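Local coordinates for protein deoxyribodipyrimidine photo-lyase (Oryza sativa Japonica Group, PDB 3UMV) that repairs ultraviolet-damaged DNA by splitting cyclobutane pyrimidine dimers back into two pyrimidines, using light and one bound FAD per subunit, at residues D338-A343 against S408-A413; D328-Y333 against G342-A347. One frame throughout, in Å; residues are numbered along the deposited sequence.

Contact 1 of 2, residues D338-A343 against S408-A413; sequences DSLSGA and SGPEEA
The carboxylate of E411 reaches across to S339 and L340, tying the first turn of helix 410-424 to the loop between helices 310-333 and 345-353 in the helical, FAD-binding part of this class II photolyase. The loop runs into a short 3-10 turn at 340-342, closed by G342 N to S339 O (2.9 Å), and L340 begins that turn.

The polar part rests on one backbone bond, with S339 close by the second oxygen. OE2 of E411 accepts the backbone N-H of L340 at 3.0 Å through its syn lone pair, with a fairly straight N-H...O angle of 161°. In the conformer given here, OG of S339 lies 3.1 Å from the other oxygen, OE1 of E411. E411 starts from a CB that does not aim at the loop; the bend at its second torsion (chi2 74°) swings the carboxylate over to it. With one oxygen on a backbone N-H, the rotation of the carboxylate is probably restrained even at this surface position.

The apolar part lies beside it. L340 extends CD2 to CG of the P410 ring, 4.2 Å away, the two side chains crossing at a slant. P410 is the first residue of its helix, following G409 at the N-cap, and L351 of helix 345-353 touches both L340 and P410, joining a third element to the patch. At the join of the polar and apolar parts, OE2 of E411 also rests 3.4 Å from CB of L340.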
ATOM      1  N   ASP A 338      -4.252  12.807   6.367  1.00 14.87           N
ATOM      2  CA  ASP A 338      -3.443  13.474   5.349  1.00 13.92           C
ATOM      3  C   ASP A 338      -3.425  14.989   5.537  1.00 15.11           C
ATOM      4  O   ASP A 338      -3.267  15.735   4.572  1.00 19.56           O
ATOM      5  CB  ASP A 338      -3.989  13.158   3.943  1.00 14.49           C
ATOM      6  CG  ASP A 338      -5.455  13.570   3.772  1.00 21.63           C
ATOM      7  OD1 ASP A 338      -5.912  13.671   2.613  1.00 22.52           O
ATOM      8  OD2 ASP A 338      -6.150  13.808   4.786  1.00 19.79           O
ATOM      9  N   SER A 339      -3.586  15.436   6.783  0.50 14.99           N
ATOM     10  CA  SER A 339      -3.678  16.862   7.083  0.50 16.94           C
ATOM     11  C   SER A 339      -3.040  17.153   8.440  0.50 14.62           C
ATOM     12  O   SER A 339      -2.937  16.262   9.290  0.50 13.87           O
ATOM     13  CB  SER A 339      -5.147  17.300   7.080  0.50 20.46           C
ATOM     14  OG  SER A 339      -5.267  18.690   6.844  0.50 24.39           O
ATOM     15  N   LEU A 340      -2.610  18.394   8.648  1.00 14.33           N
ATOM     16  CA  LEU A 340      -1.937  18.754   9.895  1.00 14.77           C
ATOM     17  C   LEU A 340      -2.847  18.468  11.080  1.00 11.09           C
ATOM     18  O   LEU A 340      -2.383  18.168  12.175  1.00 16.87           O
ATOM     19  CB  LEU A 340      -1.523  20.230   9.883  1.00 16.03           C
ATOM     20  CG  LEU A 340      -0.876  20.778  11.155  1.00 17.35           C
ATOM     21  CD1 LEU A 340       0.408  20.014  11.477  1.00 18.77           C
ATOM     22  CD2 LEU A 340      -0.580  22.281  11.008  1.00 17.26           C
ATOM     23  N   SER A 341      -4.157  18.543  10.860  1.00 15.86           N
ATOM     24  CA  SER A 341      -5.066  18.327  11.977  1.00 15.41           C
ATOM     25  C   SER A 341      -4.977  16.896  12.513  1.00 14.23           C
ATOM     26  O   SER A 341      -5.328  16.647  13.646  1.00 15.53           O
ATOM     27  CB  SER A 341      -6.506  18.716  11.617  1.00 18.53           C
ATOM     28  OG  SER A 341      -6.949  18.001  10.480  1.00 31.78           O
ATOM     29  N   GLY A 342      -4.452  15.984  11.701  1.00 14.56           N
ATOM     30  CA  GLY A 342      -4.322  14.598  12.093  1.00 14.26           C
ATOM     31  C   GLY A 342      -3.079  14.319  12.925  1.00 14.54           C
ATOM     32  O   GLY A 342      -2.948  13.233  13.502  1.00 14.56           O
ATOM     33  N   ALA A 343      -2.155  15.278  12.983  1.00 14.59           N
ATOM     34  CA  ALA A 343      -0.973  15.124  13.844  1.00 14.02           C
ATOM     35  C   ALA A 343      -1.309  15.249  15.337  1.00 13.58           C
ATOM     36  O   ALA A 343      -2.374  15.735  15.717  1.00 15.37           O
ATOM     37  CB  ALA A 343       0.143  16.115  13.459  1.00 14.45           C
ATOM     38  N   SER A 408       6.256  27.571   2.758  1.00 20.74           N
ATOM     39  CA  SER A 408       5.723  28.627   3.617  1.00 23.43           C
ATOM     40  C   SER A 408       5.169  28.142   4.964  1.00 22.62           C
ATOM     41  O   SER A 408       5.201  28.880   5.953  1.00 27.81           O
ATOM     42  CB  SER A 408       4.672  29.460   2.866  1.00 26.94           C
ATOM     43  OG  SER A 408       3.571  28.653   2.480  1.00 29.75           O
ATOM     44  N   GLY A 409       4.667  26.909   5.012  1.00 16.81           N
ATOM     45  CA  GLY A 409       4.181  26.340   6.255  1.00 19.19           C
ATOM     46  C   GLY A 409       3.978  24.846   6.121  1.00 16.51           C
ATOM     47  O   GLY A 409       4.015  24.311   5.008  1.00 20.35           O
ATOM     48  N   PRO A 410       3.772  24.160   7.253  1.00 19.08           N
ATOM     49  CA  PRO A 410       3.658  22.700   7.299  1.00 19.81           C
ATOM     50  C   PRO A 410       2.494  22.145   6.491  1.00 16.88           C
ATOM     51  O   PRO A 410       2.644  21.077   5.906  1.00 14.98           O
ATOM     52  CB  PRO A 410       3.473  22.399   8.796  1.00 24.29           C
ATOM     53  CG  PRO A 410       3.021  23.675   9.395  1.00 21.86           C
ATOM     54  CD  PRO A 410       3.694  24.758   8.592  1.00 18.23           C
ATOM     55  N   GLU A 411       1.345  22.825   6.455  1.00 14.91           N
ATOM     56  CA  GLU A 411       0.240  22.291   5.655  1.00 17.83           C
ATOM     57  C   GLU A 411       0.569  22.273   4.149  1.00 14.29           C
ATOM     58  O   GLU A 411       0.294  21.283   3.463  1.00 16.23           O
ATOM     59  CB  GLU A 411      -1.079  23.018   5.960  1.00 15.57           C
ATOM     60  CG  GLU A 411      -2.313  22.513   5.165  1.00 22.54           C
ATOM     61  CD  GLU A 411      -2.864  21.160   5.632  1.00 32.79           C
ATOM     62  OE1 GLU A 411      -3.798  20.639   4.983  1.00 42.80           O
ATOM     63  OE2 GLU A 411      -2.380  20.610   6.631  1.00 22.85           O
ATOM     64  N   GLU A 412       1.163  23.356   3.647  1.00 16.65           N
ATOM     65  CA  GLU A 412       1.628  23.396   2.260  1.00 16.92           C
ATOM     66  C   GLU A 412       2.711  22.345   1.998  1.00 13.66           C
ATOM     67  O   GLU A 412       2.717  21.705   0.948  1.00 15.70           O
ATOM     68  CB  GLU A 412       2.166  24.785   1.895  1.00 20.78           C
ATOM     69  CG  GLU A 412       2.728  24.871   0.477  1.00 30.75           C
ATOM     70  CD  GLU A 412       1.649  24.843  -0.585  1.00 43.87           C
ATOM     71  OE1 GLU A 412       0.466  25.044  -0.230  1.00 51.07           O
ATOM     72  OE2 GLU A 412       1.981  24.629  -1.776  1.00 47.85           O
ATOM     73  N   ALA A 413       3.624  22.176   2.951  1.00 15.12           N
ATOM     74  CA  ALA A 413       4.666  21.154   2.829  1.00 13.10           C
ATOM     75  C   ALA A 413       4.051  19.754   2.725  1.00 11.35           C
ATOM     76  O   ALA A 413       4.412  18.963   1.848  1.00 13.15           O
ATOM     77  CB  ALA A 413       5.621  21.217   4.021  1.00 12.72           C
TER

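Contact 2 of 2, residues D328-Y333 against G342-A347; sequences DNFCYY and GAWEWA
A chi1 of 177°, with CG opposite the backbone N, carries the F330 ring out of helix 310-333 toward G342 and W344, while W344, at an unusual chi1 of -108°, brings its six-membered ring back toward the phenyl. The segments lie at the two ends of the loop joining consecutive helices 310-333 and 345-353 in the helical part of the photolyase: F330 lies in the last turn of helix 310-333, and W344 occupies the N-cap position of helix 345-353.

The meeting with G342 is made by the ring edge. CZ of F330 lies 3.5 Å from the carbonyl oxygen of G342 and CE1 lies 3.6 Å from it. That oxygen sits at the edge of the ring, near its plane, facing the electropositive C-H rim. G342 therefore meets the ring with its backbone carbonyl.

The meeting with W344 is apolar. The indole offers its own edge, and the two side chains run antiparallel where they pass. Y183 meets the W344 rings edge-to-face, so the indole has a second aromatic neighbour.

This is a buried spot: V435 of helix 431-442, Y337 and L444 also touch F330, whose side chain is about 10 Å from the bound FAD. Were F330 an alanine, the gap left between helix and loop is likely to strip the G342 carbonyl of its aromatic C-H neighbours and W344 of its phenyl partner. In the present arrangement that aromatic contact is made by CE1 of F330 and CZ3 of W344, 4.1 Å apart.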
ATOM      1  N   ASP A 328      -1.663   1.500   8.840  1.00  8.54           N
ATOM      2  CA  ASP A 328      -3.096   1.164   8.724  1.00 10.19           C
ATOM      3  C   ASP A 328      -3.853   1.599   9.988  1.00 13.25           C
ATOM      4  O   ASP A 328      -4.950   2.163   9.922  1.00 15.46           O
ATOM      5  CB  ASP A 328      -3.332  -0.323   8.430  1.00 11.19           C
ATOM      6  CG  ASP A 328      -3.591  -0.599   6.943  1.00 17.13           C
ATOM      7  OD1 ASP A 328      -4.378  -1.527   6.602  1.00 15.80           O
ATOM      8  OD2 ASP A 328      -3.007   0.131   6.110  1.00 15.55           O
ATOM      9  N   ASN A 329      -3.255   1.325  11.146  1.00 14.24           N
ATOM     10  CA  ASN A 329      -3.836   1.732  12.416  1.00 11.68           C
ATOM     11  C   ASN A 329      -4.158   3.221  12.387  1.00 13.53           C
ATOM     12  O   ASN A 329      -5.271   3.633  12.711  1.00 12.38           O
ATOM     13  CB  ASN A 329      -2.875   1.409  13.552  1.00 13.18           C
ATOM     14  CG  ASN A 329      -3.293   2.035  14.869  1.00 15.03           C
ATOM     15  OD1 ASN A 329      -2.799   3.095  15.237  1.00 13.99           O
ATOM     16  ND2 ASN A 329      -4.223   1.400  15.564  1.00 14.01           N
ATOM     17  N   PHE A 330      -3.186   4.020  11.962  1.00 12.41           N
ATOM     18  CA  PHE A 330      -3.364   5.457  11.990  1.00 13.02           C
ATOM     19  C   PHE A 330      -4.445   5.915  11.029  1.00 11.18           C
ATOM     20  O   PHE A 330      -5.346   6.665  11.408  1.00 14.06           O
ATOM     21  CB  PHE A 330      -2.051   6.170  11.699  1.00 11.83           C
ATOM     22  CG  PHE A 330      -2.187   7.658  11.647  1.00 10.38           C
ATOM     23  CD1 PHE A 330      -2.298   8.404  12.819  1.00 13.13           C
ATOM     24  CD2 PHE A 330      -2.205   8.313  10.435  1.00  9.93           C
ATOM     25  CE1 PHE A 330      -2.429   9.785  12.764  1.00 10.46           C
ATOM     26  CE2 PHE A 330      -2.332   9.710  10.384  1.00 13.40           C
ATOM     27  CZ  PHE A 330      -2.440  10.431  11.537  1.00 12.25           C
ATOM     28  N   CYS A 331      -4.370   5.476   9.782  1.00 11.78           N
ATOM     29  CA  CYS A 331      -5.362   5.922   8.812  1.00 11.19           C
ATOM     30  C   CYS A 331      -6.781   5.424   9.153  1.00 13.95           C
ATOM     31  O   CYS A 331      -7.760   6.119   8.912  1.00 14.24           O
ATOM     32  CB  CYS A 331      -4.962   5.533   7.388  1.00 13.23           C
ATOM     33  SG  CYS A 331      -3.424   6.284   6.823  1.00 14.29           S
ATOM     34  N   TYR A 332      -6.886   4.232   9.739  1.00 14.23           N
ATOM     35  CA  TYR A 332      -8.186   3.677  10.095  1.00 11.72           C
ATOM     36  C   TYR A 332      -8.874   4.489  11.203  1.00 13.81           C
ATOM     37  O   TYR A 332     -10.078   4.720  11.140  1.00 14.72           O
ATOM     38  CB  TYR A 332      -8.030   2.205  10.502  1.00  9.35           C
ATOM     39  CG  TYR A 332      -9.330   1.551  10.917  1.00 14.89           C
ATOM     40  CD1 TYR A 332     -10.278   1.177   9.963  1.00 14.40           C
ATOM     41  CD2 TYR A 332      -9.605   1.288  12.254  1.00 18.00           C
ATOM     42  CE1 TYR A 332     -11.458   0.578  10.329  1.00 18.30           C
ATOM     43  CE2 TYR A 332     -10.793   0.676  12.624  1.00 19.83           C
ATOM     44  CZ  TYR A 332     -11.710   0.328  11.651  1.00 23.82           C
ATOM     45  OH  TYR A 332     -12.898  -0.274  11.992  1.00 28.63           O
ATOM     46  N   TYR A 333      -8.104   4.949  12.193  1.00 14.22           N
ATOM     47  CA  TYR A 333      -8.675   5.623  13.358  1.00 16.69           C
ATOM     48  C   TYR A 333      -8.628   7.144  13.290  1.00 16.95           C
ATOM     49  O   TYR A 333      -9.357   7.812  14.027  1.00 20.59           O
ATOM     50  CB  TYR A 333      -8.024   5.161  14.673  1.00 15.99           C
ATOM     51  CG  TYR A 333      -8.415   3.770  15.106  1.00 12.80           C
ATOM     52  CD1 TYR A 333      -9.728   3.475  15.454  1.00 15.15           C
ATOM     53  CD2 TYR A 333      -7.478   2.746  15.169  1.00 13.92           C
ATOM     54  CE1 TYR A 333     -10.097   2.198  15.853  1.00 16.71           C
ATOM     55  CE2 TYR A 333      -7.838   1.465  15.570  1.00 17.60           C
ATOM     56  CZ  TYR A 333      -9.151   1.203  15.908  1.00 17.13           C
ATOM     57  OH  TYR A 333      -9.526  -0.056  16.304  1.00 21.02           O
ATOM     58  N   GLY A 342      -4.452  15.984  11.701  1.00 14.56           N
ATOM     59  CA  GLY A 342      -4.322  14.598  12.093  1.00 14.26           C
ATOM     60  C   GLY A 342      -3.079  14.319  12.925  1.00 14.54           C
ATOM     61  O   GLY A 342      -2.948  13.233  13.502  1.00 14.56           O
ATOM     62  N   ALA A 343      -2.155  15.278  12.983  1.00 14.59           N
ATOM     63  CA  ALA A 343      -0.973  15.124  13.844  1.00 14.02           C
ATOM     64  C   ALA A 343      -1.309  15.249  15.337  1.00 13.58           C
ATOM     65  O   ALA A 343      -2.374  15.735  15.717  1.00 15.37           O
ATOM     66  CB  ALA A 343       0.143  16.115  13.459  1.00 14.45           C
ATOM     67  N   TRP A 344      -0.390  14.798  16.186  1.00 16.04           N
ATOM     68  CA  TRP A 344      -0.576  14.887  17.632  1.00 12.21           C
ATOM     69  C   TRP A 344      -0.481  16.343  18.106  1.00 17.78           C
ATOM     70  O   TRP A 344       0.178  17.157  17.463  1.00 14.90           O
ATOM     71  CB  TRP A 344       0.445  14.000  18.354  1.00 15.83           C
ATOM     72  CG  TRP A 344      -0.142  12.743  18.969  1.00 20.23           C
ATOM     73  CD1 TRP A 344      -0.333  12.500  20.300  1.00 21.58           C
ATOM     74  CD2 TRP A 344      -0.596  11.568  18.280  1.00 20.22           C
ATOM     75  NE1 TRP A 344      -0.880  11.252  20.479  1.00 20.14           N
ATOM     76  CE2 TRP A 344      -1.049  10.662  19.255  1.00 22.50           C
ATOM     77  CE3 TRP A 344      -0.651  11.194  16.937  1.00 16.79           C
ATOM     78  CZ2 TRP A 344      -1.557   9.403  18.930  1.00 25.86           C
ATOM     79  CZ3 TRP A 344      -1.165   9.948  16.612  1.00 19.01           C
ATOM     80  CH2 TRP A 344      -1.610   9.067  17.603  1.00 24.04           C
ATOM     81  N   GLU A 345      -1.125  16.672  19.226  1.00 16.05           N
ATOM     82  CA  GLU A 345      -1.165  18.066  19.697  1.00 13.89           C
ATOM     83  C   GLU A 345       0.217  18.703  19.906  1.00 14.12           C
ATOM     84  O   GLU A 345       0.418  19.872  19.575  1.00 14.83           O
ATOM     85  CB  GLU A 345      -2.017  18.193  20.969  1.00 16.96           C
ATOM     86  CG  GLU A 345      -2.354  19.620  21.315  1.00 22.20           C
ATOM     87  CD  GLU A 345      -3.140  19.741  22.607  1.00 34.32           C
ATOM     88  OE1 GLU A 345      -3.660  20.841  22.882  1.00 36.43           O
ATOM     89  OE2 GLU A 345      -3.231  18.743  23.349  1.00 39.62           O
ATOM     90  N   TRP A 346       1.181  17.941  20.419  1.00 16.09           N
ATOM     91  CA  TRP A 346       2.499  18.509  20.676  1.00 17.84           C
ATOM     92  C   TRP A 346       3.108  19.002  19.370  1.00 16.06           C
ATOM     93  O   TRP A 346       3.767  20.033  19.338  1.00 17.58           O
ATOM     94  CB  TRP A 346       3.427  17.489  21.337  1.00 17.19           C
ATOM     95  CG  TRP A 346       3.948  16.419  20.409  1.00 17.09           C
ATOM     96  CD1 TRP A 346       3.401  15.193  20.191  1.00 16.34           C
ATOM     97  CD2 TRP A 346       5.127  16.486  19.587  1.00 16.49           C
ATOM     98  NE1 TRP A 346       4.158  14.490  19.280  1.00 15.40           N
ATOM     99  CE2 TRP A 346       5.218  15.263  18.893  1.00 15.10           C
ATOM    100  CE3 TRP A 346       6.105  17.464  19.363  1.00 16.03           C
ATOM    101  CZ2 TRP A 346       6.245  14.983  18.002  1.00 14.43           C
ATOM    102  CZ3 TRP A 346       7.131  17.187  18.472  1.00 16.62           C
ATOM    103  CH2 TRP A 346       7.186  15.950  17.800  1.00 11.93           C
ATOM    104  N   ALA A 347       2.890  18.234  18.304  1.00 14.26           N
ATOM    105  CA  ALA A 347       3.486  18.520  17.001  1.00 13.09           C
ATOM    106  C   ALA A 347       2.773  19.690  16.338  1.00 12.36           C
ATOM    107  O   ALA A 347       3.399  20.579  15.746  1.00 14.48           O
ATOM    108  CB  ALA A 347       3.442  17.299  16.120  1.00 15.01           C
TER

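Both contacts lie on the same side of the chain's centre, with their own centres about 12 Å apart, and they share G342 and A343. Along the chain, helix 310-333 comes first, then the loop holding 338-343, then helix 345-353 and, 65 residues on from the end of 338-343, segment 408-413 with the start of helix 410-424. Contact 2 is thus a local, buried closure between consecutive helices, whereas contact 1 fastens the same connection at the surface to a helix distant in sequence. Helix 431-442 borders both, touching L340 in one and F330 in the other. Together they join the 338-347 connection to helices 310-333 and 410-424, without touching the cofactor themselves.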